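Local coordinates for protein L-threonine-O-3-phosphate decarboxylase (Porphyromonas gingivalis, PDB 3FKD) that probably binds pyridoxal 5'-phosphate and probably acts as an L-threonine-O-3-phosphate decarboxylase of the aminotransferase class I and II family, at residues Asn74-Ala79 against Ser194-Tyr199; Tyr199-Leu204 against Ile233-Phe238; Cys114-Pro117 against Gly123-Asp126. One frame throughout, in Å; residues are numbered along the deposited sequence.

Contact 1: Asn74-Ala79 against Ser194-Tyr199; sequences NGPTAA and SFSHAY
Pro76 presents the outer edge of its ring to two serine side chains, Ser194 and Ser196. CG leads: it lies 3.4 Å from Ser194 OG and 3.7 Å from Ser194 CB, so this atom rests against the whole CH2-OH arm of that serine. Its neighbour CD turns to the second serine, with Ser196 OG at 3.8 Å, while CB, on the other flank of CG, reaches Ser194 CB at 4.0 Å. The ring thus sits against Ser194 over three of its carbons and meets Ser196 at one end.

With chi1 at 178°, the hydroxyl of Ser194 points away from the backbone N and lies beside the carbonyl carbon, near the start of the short helix 196-199. There it accepts a weak, bent bond from Ser196 N, 3.1 Å long with an angle of 135° at the hydrogen, and so caps the turn. The same oxygen therefore has a polar role within its own segment and an apolar neighbour across the gap.

The second subunit closes in around these residues: its Tyr47 packs on Ser196 and His197, and its Trp226 on Thr77. The ring of Tyr169, from the same chain, meets that of His197. By sequence His197 appears to stand where relatives have the lysine that binds pyridoxal phosphate; the N-terminal turn of helix 75-86 is probably, as in relatives, near the cofactor phosphate.

No hydrogen bond crosses between the two segments. Ring C-H groups lie against two hydroxyl oxygens by van der Waals contact, and the polar bond of Ser194 OG stays within its own segment, so the contact rests on shape, bringing two probable cofactor-site elements together.

Contact 2: Tyr199-Leu204 against Ile233-Phe238; sequences YGIPGL and IEAAKF
Leu204 and Ala235 mark the closest backbone approach, their CA atoms 8.2 Å apart, where the loop that follows helix 196-199 runs past one side of helix 230-241. The gap is bridged by side chains alone, and everything converges on a single methyl group, Ala235 CB.

Leu204 meets it with one branch. CD2 comes to 3.6 Å from Ala235 CB and lies almost straight ahead of the alanine's CA-CB bond, the angle CA-CB...CD2 being about 168°, but it offers the side of its methyl rather than its end; the CD1 branch turns away. The leucine torsions (chi1 -107°, chi2 19°) place CD2 toward Ala235.

Ile201 arrives from the flank. The end of its longer branch, CD1, stands 4.2 Å from Ala235 CB, a looser touch. Its CD1 is also 3.6 Å from Leu204 CD2, so the three methyls form a compact triangle. Both loop residues can face the helix because the chain turns between them: Leu204 N bonds to Ile201 O at 3.2 Å, and Gly200, with positive phi, has just led the chain out of the preceding helix.

Leu33 and Leu37 of helix 31-39 also pack on Ala235, and Ile44 of the second subunit covers Ile201, Pro202 and Leu204, making this a buried apolar patch at the subunit interface. At the loop's far end, Leu204 O accepts from Asn229 ND2.

The sequence Gly-Ile-Pro-Gly-Leu, followed by Arg205, resembles the segment that follows the cofactor lysine in relatives among the class I and II aminotransferases, and the contact seats that loop against a helix within the pyridoxal-phosphate-dependent fold.

Contact 3: Cys114-Pro117 against Gly123-Asp126; sequences CFYP and GEAD
Ala125 covers one face of the Tyr116 ring in a CH-pi contact. Its CB lies 3.5 Å from the ring centroid and 19° off the ring normal, displaced toward the CE2 edge of the ring, where CE2 is its nearest atom at 3.3 Å. The opposite face is covered from within the strand by Pro117 CD, which stands 3.2 Å above the ring plane, so the aromatic is held between a methyl and the CD of Pro117. With CG anti to the backbone N (chi1 -167°), the tyrosine swings out from its strand to meet the loop. Leu93 of the adjoining strand 91-96 touches both Tyr116 and Ala125, extending the apolar patch.

Strand 112-117 is the outermost strand, within this chain, of the large mixed seven-stranded sheet of the aminotransferase fold, and residues 123-126 belong to the connection leading on to strand 132-136.

Polar contributions centre on the phenol oxygen, which hydrogen-bonds to the carbonyl O of Asp121, just ahead of the loop segment. Toward Glu124 it has only loose neighbours: Tyr116 OH is 3.8 Å from the backbone O and 3.9 Å from OE1 of Glu124.

In the fold
From the N terminus, the chain enters contact 1 at the start of helix 75-86 and completes it only at 194-199, after a loop that takes in most of the large sheet. Contact 3 is nested inside that loop: a short return of the loop after the edge strand 112-117, the centres of contacts 1 and 3 about 26 Å apart. Contact 2 follows in series, opening at Tyr199, which it shares with contact 1, and closing on helix 230-241. Contacts 1 and 2 touch, Phe195 and Ser196 packing against Ile201 and its neighbours, and both reach the second subunit. Contact 3 lies across the chain's centre from contact 2.

Contact 1: Asn74-Ala79 against Ser194-Tyr199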
loop_
_atom_site.group_PDB
_atom_site.type_symbol
_atom_site.label_atom_id
_atom_site.label_comp_id
_atom_site.label_asym_id
_atom_site.label_seq_id
_atom_site.Cartn_x
_atom_site.Cartn_y
_atom_site.Cartn_z
ATOM N N ASN A 74 -3.481 -4.132 -0.824
ATOM C CA ASN A 74 -2.927 -3.328 0.257
ATOM C C ASN A 74 -4.039 -2.685 1.110
ATOM O O ASN A 74 -4.116 -1.472 1.165
ATOM C CB ASN A 74 -2.057 -2.221 -0.325
ATOM C CG ASN A 74 -1.179 -1.512 0.703
ATOM O OD1 ASN A 74 -0.782 -2.062 1.689
ATOM N ND2 ASN A 74 -0.823 -0.262 0.399
ATOM N N GLY A 75 -4.860 -3.480 1.793
ATOM C CA GLY A 75 -6.011 -2.943 2.504
ATOM C C GLY A 75 -7.261 -2.999 1.633
ATOM O O GLY A 75 -7.157 -3.108 0.428
ATOM N N PRO A 76 -8.454 -2.961 2.242
ATOM C CA PRO A 76 -9.649 -3.069 1.388
ATOM C C PRO A 76 -9.863 -1.787 0.605
ATOM O O PRO A 76 -10.332 -1.856 -0.547
ATOM C CB PRO A 76 -10.775 -3.317 2.380
ATOM C CG PRO A 76 -10.231 -2.851 3.699
ATOM C CD PRO A 76 -8.765 -3.235 3.651
ATOM N N THR A 77 -9.474 -0.646 1.179
ATOM C CA THR A 77 -9.518 0.616 0.428
ATOM C C THR A 77 -8.753 0.548 -0.932
ATOM O O THR A 77 -9.321 0.871 -1.975
ATOM C CB THR A 77 -9.008 1.828 1.260
ATOM O OG1 THR A 77 -9.810 2.010 2.421
ATOM C CG2 THR A 77 -9.059 3.085 0.449
ATOM N N ALA A 78 -7.484 0.115 -0.917
ATOM C CA ALA A 78 -6.745 -0.073 -2.171
ATOM C C ALA A 78 -7.567 -0.800 -3.230
ATOM O O ALA A 78 -7.631 -0.348 -4.383
ATOM C CB ALA A 78 -5.375 -0.778 -1.954
ATOM N N ALA A 79 -8.179 -1.919 -2.840
ATOM C CA ALA A 79 -9.057 -2.677 -3.732
ATOM C C ALA A 79 -10.180 -1.849 -4.390
ATOM O O ALA A 79 -10.548 -2.141 -5.507
ATOM C CB ALA A 79 -9.645 -3.874 -3.015
ATOM N N SER A 194 -11.719 -7.824 4.166
ATOM C CA SER A 194 -10.879 -6.980 5.005
ATOM C C SER A 194 -10.266 -7.667 6.238
ATOM O O SER A 194 -10.897 -8.449 6.909
ATOM C CB SER A 194 -11.683 -5.765 5.463
ATOM O OG SER A 194 -10.895 -4.959 6.304
ATOM N N PHE A 195 -9.040 -7.315 6.561
ATOM C CA PHE A 195 -8.402 -7.846 7.739
ATOM C C PHE A 195 -8.343 -6.751 8.781
ATOM O O PHE A 195 -8.050 -7.009 9.939
ATOM C CB PHE A 195 -6.995 -8.406 7.420
ATOM C CG PHE A 195 -7.009 -9.798 6.803
ATOM C CD1 PHE A 195 -6.954 -10.942 7.606
ATOM C CD2 PHE A 195 -7.044 -9.966 5.426
ATOM C CE1 PHE A 195 -6.996 -12.212 7.057
ATOM C CE2 PHE A 195 -7.072 -11.232 4.867
ATOM C CZ PHE A 195 -7.046 -12.345 5.674
ATOM N N SER A 196 -8.631 -5.518 8.375
ATOM C CA SER A 196 -8.572 -4.415 9.335
ATOM C C SER A 196 -9.621 -4.485 10.446
ATOM O O SER A 196 -9.305 -4.214 11.596
ATOM C CB SER A 196 -8.715 -3.043 8.668
ATOM O OG SER A 196 -8.210 -2.997 7.373
ATOM N N HIS A 197 -10.869 -4.799 10.077
ATOM C CA HIS A 197 -12.030 -4.584 10.955
ATOM C C HIS A 197 -12.288 -5.726 11.921
ATOM O O HIS A 197 -12.331 -5.495 13.117
ATOM C CB HIS A 197 -13.288 -4.319 10.141
ATOM C CG HIS A 197 -13.142 -3.193 9.170
ATOM N ND1 HIS A 197 -13.276 -1.865 9.534
ATOM C CD2 HIS A 197 -12.883 -3.198 7.848
ATOM C CE1 HIS A 197 -13.093 -1.107 8.477
ATOM N NE2 HIS A 197 -12.855 -1.891 7.440
ATOM N N ALA A 198 -12.439 -6.942 11.371
ATOM C CA ALA A 198 -12.786 -8.144 12.140
ATOM C C ALA A 198 -11.666 -8.558 13.064
ATOM O O ALA A 198 -11.915 -9.214 14.062
ATOM C CB ALA A 198 -13.193 -9.319 11.228
ATOM N N TYR A 199 -10.444 -8.140 12.750
ATOM C CA TYR A 199 -9.265 -8.625 13.480
ATOM C C TYR A 199 -8.382 -7.568 14.110
ATOM O O TYR A 199 -7.333 -7.916 14.656
ATOM C CB TYR A 199 -8.404 -9.540 12.626
ATOM C CG TYR A 199 -9.183 -10.518 11.799
ATOM C CD1 TYR A 199 -9.882 -11.584 12.395
ATOM C CD2 TYR A 199 -9.203 -10.404 10.402
ATOM C CE1 TYR A 199 -10.602 -12.494 11.614
ATOM C CE2 TYR A 199 -9.898 -11.300 9.619
ATOM C CZ TYR A 199 -10.600 -12.340 10.226
ATOM O OH TYR A 199 -11.277 -13.209 9.416
#

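Contact 2: Tyr199-Leu204 against Ile233-Phe238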
loop_
_atom_site.group_PDB
_atom_site.type_symbol
_atom_site.label_atom_id
_atom_site.label_comp_id
_atom_site.label_asym_id
_atom_site.label_seq_id
_atom_site.Cartn_x
_atom_site.Cartn_y
_atom_site.Cartn_z
ATOM N N TYR A 199 -10.444 -8.140 12.750
ATOM C CA TYR A 199 -9.265 -8.625 13.480
ATOM C C TYR A 199 -8.382 -7.568 14.110
ATOM O O TYR A 199 -7.333 -7.916 14.656
ATOM C CB TYR A 199 -8.404 -9.540 12.626
ATOM C CG TYR A 199 -9.183 -10.518 11.799
ATOM C CD1 TYR A 199 -9.882 -11.584 12.395
ATOM C CD2 TYR A 199 -9.203 -10.404 10.402
ATOM C CE1 TYR A 199 -10.602 -12.494 11.614
ATOM C CE2 TYR A 199 -9.898 -11.300 9.619
ATOM C CZ TYR A 199 -10.600 -12.340 10.226
ATOM O OH TYR A 199 -11.277 -13.209 9.416
ATOM N N GLY A 200 -8.802 -6.305 14.054
ATOM C CA GLY A 200 -8.133 -5.255 14.794
ATOM C C GLY A 200 -6.771 -4.904 14.253
ATOM O O GLY A 200 -5.924 -4.390 14.970
ATOM N N ILE A 201 -6.547 -5.185 12.975
ATOM C CA ILE A 201 -5.267 -4.857 12.377
ATOM C C ILE A 201 -5.328 -3.898 11.163
ATOM O O ILE A 201 -4.761 -4.164 10.098
ATOM C CB ILE A 201 -4.407 -6.095 12.180
ATOM C CG1 ILE A 201 -5.200 -7.167 11.442
ATOM C CG2 ILE A 201 -3.991 -6.620 13.559
ATOM C CD1 ILE A 201 -4.372 -8.007 10.532
ATOM N N PRO A 202 -5.957 -2.736 11.378
ATOM C CA PRO A 202 -6.055 -1.665 10.384
ATOM C C PRO A 202 -4.680 -1.134 9.916
ATOM O O PRO A 202 -4.540 -0.754 8.760
ATOM C CB PRO A 202 -6.819 -0.543 11.125
ATOM C CG PRO A 202 -6.940 -0.956 12.520
ATOM C CD PRO A 202 -6.304 -2.282 12.737
ATOM N N GLY A 203 -3.698 -1.115 10.815
ATOM C CA GLY A 203 -2.371 -0.632 10.499
ATOM C C GLY A 203 -1.520 -1.526 9.599
ATOM O O GLY A 203 -0.557 -1.065 9.026
ATOM N N LEU A 204 -1.890 -2.791 9.466
ATOM C CA LEU A 204 -1.201 -3.718 8.604
ATOM C C LEU A 204 -1.536 -3.553 7.134
ATOM O O LEU A 204 -0.751 -3.951 6.280
ATOM C CB LEU A 204 -1.490 -5.153 9.037
ATOM C CG LEU A 204 -0.387 -5.946 9.732
ATOM C CD1 LEU A 204 0.646 -4.987 10.262
ATOM C CD2 LEU A 204 -0.966 -6.817 10.863
ATOM N N ILE A 233 1.247 -10.050 5.185
ATOM C CA ILE A 233 1.053 -11.368 4.578
ATOM C C ILE A 233 1.104 -12.408 5.702
ATOM O O ILE A 233 0.323 -13.358 5.743
ATOM C CB ILE A 233 2.096 -11.670 3.418
ATOM C CG1 ILE A 233 1.569 -11.152 2.064
ATOM C CG2 ILE A 233 2.314 -13.133 3.264
ATOM C CD1 ILE A 233 2.654 -10.618 1.102
ATOM N N GLU A 234 2.007 -12.142 6.635
ATOM C CA GLU A 234 2.327 -13.021 7.734
ATOM C C GLU A 234 1.201 -13.039 8.801
ATOM O O GLU A 234 0.828 -14.101 9.294
ATOM C CB GLU A 234 3.683 -12.592 8.303
ATOM C CG GLU A 234 4.224 -13.443 9.394
ATOM C CD GLU A 234 4.688 -14.842 8.954
ATOM O OE1 GLU A 234 4.761 -15.125 7.752
ATOM O OE2 GLU A 234 4.993 -15.664 9.852
ATOM N N ALA A 235 0.641 -11.870 9.104
ATOM C CA ALA A 235 -0.505 -11.770 9.998
ATOM C C ALA A 235 -1.695 -12.519 9.436
ATOM O O ALA A 235 -2.351 -13.295 10.142
ATOM C CB ALA A 235 -0.870 -10.317 10.253
ATOM N N ALA A 236 -1.976 -12.294 8.162
ATOM C CA ALA A 236 -3.106 -12.950 7.509
ATOM C C ALA A 236 -3.002 -14.472 7.499
ATOM O O ALA A 236 -3.994 -15.157 7.770
ATOM C CB ALA A 236 -3.326 -12.408 6.079
ATOM N N LYS A 237 -1.820 -14.982 7.160
ATOM C CA LYS A 237 -1.548 -16.419 7.171
ATOM C C LYS A 237 -1.867 -17.048 8.532
ATOM O O LYS A 237 -2.470 -18.116 8.614
ATOM C CB LYS A 237 -0.078 -16.679 6.807
ATOM C CG LYS A 237 0.130 -16.945 5.348
ATOM C CD LYS A 237 1.586 -16.829 4.960
ATOM C CE LYS A 237 1.763 -16.895 3.428
ATOM N NZ LYS A 237 3.143 -16.647 2.987
ATOM N N PHE A 238 -1.456 -16.364 9.594
ATOM C CA PHE A 238 -1.748 -16.759 10.971
ATOM C C PHE A 238 -3.259 -16.759 11.319
ATOM O O PHE A 238 -3.788 -17.740 11.837
ATOM C CB PHE A 238 -0.974 -15.865 11.943
ATOM C CG PHE A 238 -0.887 -16.431 13.321
ATOM C CD1 PHE A 238 -1.655 -15.921 14.344
ATOM C CD2 PHE A 238 -0.051 -17.488 13.594
ATOM C CE1 PHE A 238 -1.571 -16.445 15.613
ATOM C CE2 PHE A 238 0.019 -18.013 14.855
ATOM C CZ PHE A 238 -0.734 -17.494 15.860
#

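Contact 3: Cys114-Pro117 against Gly123-Asp126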
loop_
_atom_site.group_PDB
_atom_site.type_symbol
_atom_site.label_atom_id
_atom_site.label_comp_id
_atom_site.label_asym_id
_atom_site.label_seq_id
_atom_site.Cartn_x
_atom_site.Cartn_y
_atom_site.Cartn_z
ATOM N N CYS A 114 -24.200 8.073 -9.434
ATOM C CA CYS A 114 -25.570 8.213 -8.967
ATOM C C CYS A 114 -25.754 7.853 -7.492
ATOM O O CYS A 114 -25.336 6.771 -7.031
ATOM C CB CYS A 114 -26.475 7.274 -9.750
ATOM S SG CYS A 114 -26.625 7.658 -11.462
ATOM N N PHE A 115 -26.439 8.706 -6.747
ATOM C CA PHE A 115 -26.673 8.365 -5.366
ATOM C C PHE A 115 -28.038 7.725 -5.126
ATOM O O PHE A 115 -28.914 7.741 -5.988
ATOM C CB PHE A 115 -26.380 9.547 -4.461
ATOM C CG PHE A 115 -24.937 9.936 -4.469
ATOM C CD1 PHE A 115 -24.010 9.204 -3.728
ATOM C CD2 PHE A 115 -24.496 10.997 -5.238
ATOM C CE1 PHE A 115 -22.696 9.522 -3.728
ATOM C CE2 PHE A 115 -23.166 11.320 -5.261
ATOM C CZ PHE A 115 -22.254 10.568 -4.501
ATOM N N TYR A 116 -28.187 7.118 -3.958
ATOM C CA TYR A 116 -29.392 6.398 -3.621
ATOM C C TYR A 116 -29.394 6.062 -2.127
ATOM O O TYR A 116 -28.388 5.614 -1.574
ATOM C CB TYR A 116 -29.513 5.128 -4.468
ATOM C CG TYR A 116 -30.890 4.550 -4.365
ATOM C CD1 TYR A 116 -31.200 3.620 -3.379
ATOM C CD2 TYR A 116 -31.914 4.992 -5.211
ATOM C CE1 TYR A 116 -32.501 3.120 -3.246
ATOM C CE2 TYR A 116 -33.203 4.497 -5.102
ATOM C CZ TYR A 116 -33.489 3.559 -4.117
ATOM O OH TYR A 116 -34.759 3.055 -4.004
ATOM N N PRO A 117 -30.535 6.281 -1.469
ATOM C CA PRO A 117 -30.663 6.172 -0.009
ATOM C C PRO A 117 -30.590 4.726 0.501
ATOM O O PRO A 117 -31.379 3.893 0.073
ATOM C CB PRO A 117 -32.056 6.749 0.267
ATOM C CG PRO A 117 -32.520 7.380 -0.993
ATOM C CD PRO A 117 -31.816 6.630 -2.103
ATOM N N GLY A 123 -33.481 -2.493 -4.036
ATOM C CA GLY A 123 -33.970 -3.469 -4.998
ATOM C C GLY A 123 -34.871 -2.830 -6.034
ATOM O O GLY A 123 -35.323 -3.470 -6.979
ATOM N N GLU A 124 -35.068 -1.533 -5.869
ATOM C CA GLU A 124 -36.147 -0.808 -6.483
ATOM C C GLU A 124 -35.622 0.576 -6.887
ATOM O O GLU A 124 -36.372 1.526 -7.054
ATOM C CB GLU A 124 -37.238 -0.725 -5.425
ATOM C CG GLU A 124 -38.520 -0.087 -5.772
ATOM C CD GLU A 124 -38.998 0.641 -4.570
ATOM O OE1 GLU A 124 -38.102 0.992 -3.771
ATOM O OE2 GLU A 124 -40.228 0.854 -4.400
ATOM N N ALA A 125 -34.307 0.661 -7.047
ATOM C CA ALA A 125 -33.648 1.826 -7.603
ATOM C C ALA A 125 -33.553 1.662 -9.117
ATOM O O ALA A 125 -34.013 0.657 -9.670
ATOM C CB ALA A 125 -32.272 1.980 -7.007
ATOM N N ASP A 126 -32.949 2.639 -9.788
ATOM C CA ASP A 126 -32.840 2.590 -11.246
ATOM C C ASP A 126 -31.490 2.045 -11.719
ATOM O O ASP A 126 -30.496 2.778 -11.749
ATOM C CB ASP A 126 -33.080 3.992 -11.843
ATOM C CG ASP A 126 -33.378 3.965 -13.326
ATOM O OD1 ASP A 126 -33.708 2.879 -13.850
ATOM O OD2 ASP A 126 -33.305 5.041 -13.965
#